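NTP_transf_2 domain-containing protein (PDB 6WT9) synthesizes the second messenger 3',3'-c-di-GMP from two GTP molecules as the nucleotidyltransferase of a CBASS antiphage defence system. Local coordinates at residues D99-S104 with R210-Y215. Numbering follows the deposited sequence.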
# COMPACT_ATOMS: atom_id res chain seq x y z
N ASP A 99 5.49 -0.73 -8.31
CA ASP A 99 6.34 -1.89 -8.54
C ASP A 99 5.89 -2.60 -9.80
O ASP A 99 4.70 -2.90 -9.97
CB ASP A 99 6.31 -2.84 -7.34
CG ASP A 99 7.11 -2.33 -6.16
OD1 ASP A 99 7.48 -1.13 -6.16
OD2 ASP A 99 7.39 -3.12 -5.24
N LEU A 100 6.84 -2.87 -10.69
CA LEU A 100 6.60 -3.59 -11.94
C LEU A 100 7.15 -5.00 -11.80
O LEU A 100 8.36 -5.18 -11.64
CB LEU A 100 7.25 -2.86 -13.11
CG LEU A 100 7.21 -3.61 -14.45
CD1 LEU A 100 5.77 -3.74 -14.94
CD2 LEU A 100 8.08 -2.92 -15.48
N LEU A 101 6.27 -5.99 -11.87
CA LEU A 101 6.66 -7.39 -11.78
C LEU A 101 6.93 -7.94 -13.18
O LEU A 101 6.12 -7.77 -14.09
CB LEU A 101 5.58 -8.21 -11.09
CG LEU A 101 5.45 -8.02 -9.58
CD1 LEU A 101 4.22 -8.74 -9.05
CD2 LEU A 101 6.69 -8.54 -8.88
N VAL A 102 8.08 -8.59 -13.33
CA VAL A 102 8.48 -9.23 -14.59
C VAL A 102 8.45 -10.73 -14.34
O VAL A 102 9.36 -11.29 -13.72
CB VAL A 102 9.86 -8.76 -15.06
CG1 VAL A 102 10.18 -9.37 -16.41
CG2 VAL A 102 9.91 -7.24 -15.12
N ILE A 103 7.40 -11.39 -14.82
CA ILE A 103 7.12 -12.79 -14.49
C ILE A 103 7.36 -13.64 -15.73
O ILE A 103 6.80 -13.36 -16.80
CB ILE A 103 5.68 -12.96 -13.97
CG1 ILE A 103 5.33 -11.80 -13.03
CG2 ILE A 103 5.53 -14.29 -13.24
CD1 ILE A 103 3.91 -11.85 -12.50
N SER A 104 8.17 -14.68 -15.58
CA SER A 104 8.48 -15.57 -16.70
C SER A 104 7.30 -16.47 -17.02
O SER A 104 6.62 -16.98 -16.13
CB SER A 104 9.71 -16.42 -16.39
OG SER A 104 10.89 -15.63 -16.35
N ARG A 210 -1.75 -19.36 -7.56
CA ARG A 210 -0.67 -20.22 -7.11
C ARG A 210 0.52 -19.44 -6.57
O ARG A 210 1.41 -20.04 -5.96
CB ARG A 210 -0.22 -21.14 -8.25
CG ARG A 210 -0.17 -20.48 -9.62
CD ARG A 210 -0.31 -21.52 -10.72
NE ARG A 210 -0.36 -20.93 -12.05
CZ ARG A 210 0.64 -20.97 -12.92
NH1 ARG A 210 0.51 -20.40 -14.12
NH2 ARG A 210 1.78 -21.58 -12.61
N GLY A 211 0.56 -18.13 -6.77
CA GLY A 211 1.60 -17.29 -6.22
C GLY A 211 2.79 -17.12 -7.15
O GLY A 211 2.93 -17.79 -8.18
N ILE A 212 3.66 -16.19 -6.77
CA ILE A 212 4.89 -15.93 -7.50
C ILE A 212 6.06 -16.18 -6.56
O ILE A 212 5.92 -16.24 -5.34
CB ILE A 212 4.95 -14.50 -8.07
CG1 ILE A 212 4.94 -13.46 -6.94
CG2 ILE A 212 3.79 -14.26 -9.03
CD1 ILE A 212 5.04 -12.03 -7.42
N GLN A 213 7.24 -16.32 -7.16
CA GLN A 213 8.48 -16.53 -6.43
C GLN A 213 9.49 -15.49 -6.91
O GLN A 213 9.87 -15.49 -8.09
CB GLN A 213 9.01 -17.95 -6.64
CG GLN A 213 8.04 -19.03 -6.16
CD GLN A 213 8.52 -20.44 -6.45
OE1 GLN A 213 8.72 -21.23 -5.53
NE2 GLN A 213 8.70 -20.75 -7.72
N ILE A 214 9.92 -14.62 -6.00
CA ILE A 214 10.80 -13.51 -6.35
C ILE A 214 12.21 -14.03 -6.57
O ILE A 214 12.71 -14.85 -5.79
CB ILE A 214 10.77 -12.44 -5.24
CG1 ILE A 214 9.32 -12.02 -4.95
CG2 ILE A 214 11.62 -11.24 -5.63
CD1 ILE A 214 8.59 -11.47 -6.15
N TYR A 215 12.85 -13.56 -7.63
CA TYR A 215 14.23 -13.94 -7.90
C TYR A 215 15.17 -13.16 -6.98
O TYR A 215 15.04 -11.94 -6.83
CB TYR A 215 14.60 -13.68 -9.36
CG TYR A 215 16.06 -13.91 -9.64
CD1 TYR A 215 16.61 -15.18 -9.57
CD2 TYR A 215 16.90 -12.85 -9.97
CE1 TYR A 215 17.95 -15.39 -9.82
CE2 TYR A 215 18.24 -13.05 -10.22
CZ TYR A 215 18.76 -14.32 -10.15
OH TYR A 215 20.10 -14.54 -10.40
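L101 and I212 meet methyl to methyl, and the contact they anchor is a compact example of two strands of one sheet that share a hydrophobic face without sharing a hydrogen bond. All the contacts across the pair are between apolar side chains. I212 CD1 lies 3.8 Å from L101 CD1 and 4.1 Å from L101 CD2, so this single methyl touches both branches of the leucine fork, the two side chains meeting at a slant. I212 CG1 stands between its own backbone N and carbonyl carbon (chi1 63°), and an extended second torsion carries CD1 onward to L101. The other branch of I212 is used as well: its CG2 packs 4.2 Å from I103 CD1, so the isoleucine spans two alternate residues that face the same way from strand 99-104. More loosely, I214 CD1 comes to 4.4 Å from L101 CD2.

The strand axes pass 8.9 Å apart with their N-to-C directions at 107°, closer to perpendicular than to either parallel or antiparallel. Strand 185-194 pairs with both, parallel to 98-104 and antiparallel to 212-216, while strand 78-83 flanks 98-104 on its other edge. F229, at the start of helix 228-241, touches L101, I103 and I212 alike, joining that helix to this buried patch of the nucleotidyltransferase core.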